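Local coordinates for protein 2-(hydroxymethyl)glutarate dehydrogenase (Eubacterium barkeri, PDB 3CKY) that catalyses the NAD-dependent interconversion of 2-formylglutarate and (S)-2-hydroxymethylglutarate, a step in the fermentation of nicotinate, at residues M185-K197 with S283-V297. Residues are numbered along the deposited sequence; the frame is centred on the assembly and turned at random.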
loop_
_atom_site.group_PDB
_atom_site.type_symbol
_atom_site.label_atom_id
_atom_site.label_comp_id
_atom_site.label_asym_id
_atom_site.label_seq_id
_atom_site.Cartn_x
_atom_site.Cartn_y
_atom_site.Cartn_z
ATOM N N MET A 185 -12.881 0.351 9.702
ATOM C CA MET A 185 -13.057 1.769 9.940
ATOM C C MET A 185 -12.412 2.613 8.842
ATOM O O MET A 185 -13.030 3.542 8.317
ATOM C CB MET A 185 -12.485 2.158 11.295
ATOM C CG MET A 185 -12.596 3.674 11.633
ATOM S SD MET A 185 -14.278 4.292 11.868
ATOM C CE MET A 185 -14.491 5.393 10.465
ATOM N N ALA A 186 -11.173 2.291 8.492
ATOM C CA ALA A 186 -10.501 2.977 7.396
ATOM C C ALA A 186 -11.334 2.922 6.093
ATOM O O ALA A 186 -11.453 3.914 5.380
ATOM C CB ALA A 186 -9.083 2.383 7.175
ATOM N N SER A 187 -11.896 1.756 5.791
ATOM C CA SER A 187 -12.740 1.600 4.610
ATOM C C SER A 187 -14.011 2.449 4.719
ATOM O O SER A 187 -14.423 3.113 3.772
ATOM C CB SER A 187 -13.115 0.128 4.420
ATOM O OG SER A 187 -11.972 -0.699 4.270
ATOM N N LEU A 188 -14.615 2.431 5.897
ATOM C CA LEU A 188 -15.821 3.219 6.172
ATOM C C LEU A 188 -15.577 4.720 5.962
ATOM O O LEU A 188 -16.403 5.432 5.362
ATOM C CB LEU A 188 -16.309 2.947 7.602
ATOM C CG LEU A 188 -17.655 3.582 7.992
ATOM C CD1 LEU A 188 -18.804 3.093 7.076
ATOM C CD2 LEU A 188 -17.957 3.340 9.462
ATOM N N ALA A 189 -14.429 5.188 6.432
ATOM C CA ALA A 189 -14.075 6.605 6.342
ATOM C C ALA A 189 -14.188 7.157 4.908
ATOM O O ALA A 189 -14.911 8.149 4.662
ATOM C CB ALA A 189 -12.674 6.826 6.889
ATOM N N GLU A 190 -13.470 6.513 3.975
ATOM C CA GLU A 190 -13.473 6.948 2.577
ATOM C C GLU A 190 -14.836 6.715 1.908
ATOM O O GLU A 190 -15.278 7.533 1.085
ATOM C CB GLU A 190 -12.337 6.292 1.788
ATOM C CG GLU A 190 -12.498 4.780 1.541
ATOM C CD GLU A 190 -11.267 4.137 0.919
ATOM O OE1 GLU A 190 -11.398 3.401 -0.093
ATOM O OE2 GLU A 190 -10.162 4.357 1.454
ATOM N N ALA A 191 -15.503 5.619 2.281
ATOM C CA ALA A 191 -16.837 5.286 1.758
ATOM C C ALA A 191 -17.885 6.347 2.058
ATOM O O ALA A 191 -18.704 6.699 1.195
ATOM C CB ALA A 191 -17.305 3.944 2.314
ATOM N N LEU A 192 -17.881 6.835 3.291
ATOM C CA LEU A 192 -18.848 7.838 3.724
ATOM C C LEU A 192 -18.619 9.178 3.030
ATOM O O LEU A 192 -19.561 9.848 2.617
ATOM C CB LEU A 192 -18.797 8.004 5.239
ATOM C CG LEU A 192 -19.335 6.827 6.066
ATOM C CD1 LEU A 192 -19.155 7.115 7.558
ATOM C CD2 LEU A 192 -20.803 6.553 5.739
ATOM N N VAL A 193 -17.357 9.548 2.884
ATOM C CA VAL A 193 -16.992 10.757 2.157
ATOM C C VAL A 193 -17.440 10.689 0.688
ATOM O O VAL A 193 -17.976 11.670 0.156
ATOM C CB VAL A 193 -15.475 10.997 2.256
ATOM C CG1 VAL A 193 -15.024 12.119 1.310
ATOM C CG2 VAL A 193 -15.079 11.251 3.725
ATOM N N LEU A 194 -17.216 9.532 0.050
ATOM C CA LEU A 194 -17.667 9.290 -1.319
ATOM C C LEU A 194 -19.177 9.464 -1.447
ATOM O O LEU A 194 -19.645 10.140 -2.357
ATOM C CB LEU A 194 -17.280 7.880 -1.767
ATOM C CG LEU A 194 -17.652 7.463 -3.216
ATOM C CD1 LEU A 194 -16.959 8.339 -4.267
ATOM C CD2 LEU A 194 -17.383 5.988 -3.474
ATOM N N GLY A 195 -19.913 8.845 -0.523
ATOM C CA GLY A 195 -21.368 8.880 -0.512
ATOM C C GLY A 195 -21.897 10.282 -0.410
ATOM O O GLY A 195 -22.773 10.651 -1.177
ATOM N N VAL A 196 -21.346 11.058 0.524
ATOM C CA VAL A 196 -21.745 12.449 0.694
ATOM C C VAL A 196 -21.456 13.223 -0.584
ATOM O O VAL A 196 -22.315 13.911 -1.109
ATOM C CB VAL A 196 -21.088 13.124 1.930
ATOM C CG1 VAL A 196 -21.373 14.652 1.930
ATOM C CG2 VAL A 196 -21.608 12.470 3.220
ATOM N N LYS A 197 -20.253 13.060 -1.118
ATOM C CA LYS A 197 -19.900 13.718 -2.371
ATOM C C LYS A 197 -20.875 13.379 -3.515
ATOM O O LYS A 197 -21.152 14.229 -4.368
ATOM C CB LYS A 197 -18.481 13.348 -2.781
ATOM C CG LYS A 197 -17.984 14.090 -4.011
ATOM C CD LYS A 197 -17.703 15.553 -3.674
ATOM C CE LYS A 197 -17.280 16.354 -4.891
ATOM N NZ LYS A 197 -16.084 17.190 -4.550
ATOM N N SER A 283 -12.440 6.882 14.854
ATOM C CA SER A 283 -13.326 7.213 13.742
ATOM C C SER A 283 -13.089 8.631 13.221
ATOM O O SER A 283 -13.513 8.967 12.103
ATOM C CB SER A 283 -14.800 7.046 14.138
ATOM O OG SER A 283 -15.176 7.877 15.229
ATOM N N ALA A 284 -12.411 9.456 14.033
ATOM C CA ALA A 284 -11.953 10.791 13.610
ATOM C C ALA A 284 -10.991 10.723 12.427
ATOM O O ALA A 284 -10.706 11.729 11.820
ATOM C CB ALA A 284 -11.306 11.545 14.779
ATOM N N VAL A 285 -10.490 9.545 12.086
ATOM C CA VAL A 285 -9.658 9.391 10.868
ATOM C C VAL A 285 -10.388 9.885 9.588
ATOM O O VAL A 285 -9.739 10.309 8.627
ATOM C CB VAL A 285 -9.169 7.926 10.708
ATOM C CG1 VAL A 285 -10.305 7.018 10.218
ATOM C CG2 VAL A 285 -7.965 7.861 9.793
ATOM N N ILE A 286 -11.728 9.851 9.597
ATOM C CA ILE A 286 -12.532 10.420 8.520
ATOM C C ILE A 286 -12.152 11.896 8.207
ATOM O O ILE A 286 -12.221 12.337 7.059
ATOM C CB ILE A 286 -14.072 10.307 8.799
ATOM C CG1 ILE A 286 -14.865 10.499 7.500
ATOM C CG2 ILE A 286 -14.533 11.353 9.844
ATOM C CD1 ILE A 286 -16.344 10.116 7.577
ATOM N N LYS A 287 -11.757 12.643 9.238
ATOM C CA LYS A 287 -11.308 14.035 9.089
ATOM C C LYS A 287 -10.115 14.187 8.135
ATOM O O LYS A 287 -9.956 15.238 7.523
ATOM C CB LYS A 287 -10.921 14.611 10.436
ATOM C CG LYS A 287 -12.068 14.786 11.414
ATOM C CD LYS A 287 -11.550 15.464 12.686
ATOM C CE LYS A 287 -12.562 15.414 13.786
ATOM N NZ LYS A 287 -12.129 16.238 14.956
ATOM N N VAL A 288 -9.295 13.142 8.000
ATOM C CA VAL A 288 -8.242 13.114 6.953
ATOM C C VAL A 288 -8.804 13.420 5.553
ATOM O O VAL A 288 -8.271 14.259 4.832
ATOM C CB VAL A 288 -7.481 11.777 6.889
ATOM C CG1 VAL A 288 -6.526 11.762 5.673
ATOM C CG2 VAL A 288 -6.715 11.522 8.191
ATOM N N TRP A 289 -9.899 12.770 5.201
ATOM C CA TRP A 289 -10.485 12.938 3.876
ATOM C C TRP A 289 -11.327 14.207 3.758
ATOM O O TRP A 289 -11.334 14.854 2.715
ATOM C CB TRP A 289 -11.304 11.695 3.510
ATOM C CG TRP A 289 -10.501 10.411 3.543
ATOM C CD1 TRP A 289 -10.833 9.270 4.193
ATOM C CD2 TRP A 289 -9.219 10.161 2.919
ATOM N NE1 TRP A 289 -9.855 8.316 4.012
ATOM C CE2 TRP A 289 -8.852 8.838 3.238
ATOM C CE3 TRP A 289 -8.345 10.935 2.133
ATOM C CZ2 TRP A 289 -7.651 8.258 2.793
ATOM C CZ3 TRP A 289 -7.153 10.361 1.698
ATOM C CH2 TRP A 289 -6.822 9.030 2.026
ATOM N N GLU A 290 -12.018 14.565 4.840
ATOM C CA GLU A 290 -12.797 15.811 4.908
ATOM C C GLU A 290 -11.908 17.013 4.698
ATOM O O GLU A 290 -12.260 17.928 3.959
ATOM C CB GLU A 290 -13.533 15.934 6.251
ATOM C CG GLU A 290 -14.584 14.856 6.433
ATOM C CD GLU A 290 -15.325 14.944 7.748
ATOM O OE1 GLU A 290 -16.583 14.895 7.705
ATOM O OE2 GLU A 290 -14.662 15.058 8.807
ATOM N N GLN A 291 -10.754 17.005 5.344
ATOM C CA GLN A 291 -9.847 18.123 5.235
ATOM C C GLN A 291 -9.290 18.194 3.806
ATOM O O GLN A 291 -9.157 19.279 3.248
ATOM C CB GLN A 291 -8.721 18.015 6.270
ATOM C CG GLN A 291 -7.674 19.130 6.198
ATOM C CD GLN A 291 -8.270 20.532 6.289
ATOM O OE1 GLN A 291 -9.081 20.818 7.179
ATOM N NE2 GLN A 291 -7.863 21.420 5.371
ATOM N N MET A 292 -8.982 17.045 3.219
ATOM C CA MET A 292 -8.384 17.014 1.887
ATOM C C MET A 292 -9.375 17.385 0.777
ATOM O O MET A 292 -8.975 17.974 -0.230
ATOM C CB MET A 292 -7.815 15.623 1.610
ATOM C CG MET A 292 -6.777 15.575 0.506
ATOM S SD MET A 292 -6.169 13.908 0.246
ATOM C CE MET A 292 -5.314 13.570 1.796
ATOM N N THR A 293 -10.657 17.059 0.975
ATOM C CA THR A 293 -11.674 17.148 -0.084
ATOM C C THR A 293 -12.639 18.338 0.043
ATOM O O THR A 293 -13.253 18.743 -0.945
ATOM C CB THR A 293 -12.541 15.824 -0.150
ATOM O OG1 THR A 293 -13.282 15.633 1.071
ATOM C CG2 THR A 293 -11.663 14.597 -0.458
ATOM N N GLY A 294 -12.764 18.880 1.267
ATOM C CA GLY A 294 -13.789 19.831 1.593
ATOM C C GLY A 294 -15.142 19.192 1.800
ATOM O O GLY A 294 -16.119 19.882 1.996
ATOM N N VAL A 295 -15.218 17.871 1.750
ATOM C CA VAL A 295 -16.491 17.185 1.967
ATOM C C VAL A 295 -16.761 17.104 3.468
ATOM O O VAL A 295 -15.859 16.802 4.270
ATOM C CB VAL A 295 -16.516 15.778 1.320
ATOM C CG1 VAL A 295 -17.770 15.024 1.717
ATOM C CG2 VAL A 295 -16.415 15.901 -0.203
ATOM N N SER A 296 -17.996 17.426 3.836
ATOM C CA SER A 296 -18.422 17.371 5.229
ATOM C C SER A 296 -19.325 16.163 5.460
ATOM O O SER A 296 -20.379 16.046 4.844
ATOM C CB SER A 296 -19.165 18.648 5.628
ATOM O OG SER A 296 -19.599 18.535 6.976
ATOM N N VAL A 297 -18.868 15.263 6.326
ATOM C CA VAL A 297 -19.637 14.104 6.743
ATOM C C VAL A 297 -19.953 14.243 8.230
ATOM O O VAL A 297 -21.123 14.188 8.643
ATOM C CB VAL A 297 -18.865 12.774 6.503
ATOM C CG1 VAL A 297 -19.730 11.574 6.891
ATOM C CG2 VAL A 297 -18.413 12.661 5.059
HETATM O O HOH W 1 -9.743 5.385 3.832
HETATM O O HOH W 2 -15.916 19.187 -2.046
#
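V193 fits between I286, W289, V295 and V297, its two methyls facing different partners. CG1 lies anti to the backbone N (chi1 170°) and meets V295 CB, while CG2 approaches W289 CB at 3.8 Å. The V193 and I286 side chains run antiparallel past one another, CG2 against I286 CG1. A189, one turn earlier, is small enough for the closest backbone pairing, its CA 4.7 Å from I286 CA. The axes of 185-197 and 286-293 are inclined by 33° and pass at 8.8 Å. W289 crosses V193 at about a right angle; its broad ring packs beside small A189, with CD1 3.8 Å from E190 N. M185 bends its flexible chain to rest SD 3.6 Å from S283 CB. G294, with positive phi, follows helix 286-293, and the chain turns back so that V295 and V297 cover the last two turns of helix 169-197. There V196, beta-branched, packs CG1 on V295 CG1 at 3.6 Å and CG2 on V297 CG2.

T293 shapes this return: its OG1 bonds to W289 O at 2.7 Å from above the carbonyl plane, accepts from V295 N in an ST turn, and lies 3.9 Å from V193 CG1. An alanine here is likely to leave V295 N without its acceptor, the turn less firmly set and a gap beside V193. E290 OE1 grips V297 N through its anti lone pair.

No direct hydrogen bond joins the segments; two waters do. One donates to A186 O and E190 OE2 and accepts from W289 NE1, satisfying the buried indole; the other, at the exposed end, accepts from K197 NZ and donates to T293 O. The chemistry implies cohesion by apolar fit, with polar groups paired within their own segment, bridged by water or, for E190, held by T262 and M261 of a second subunit.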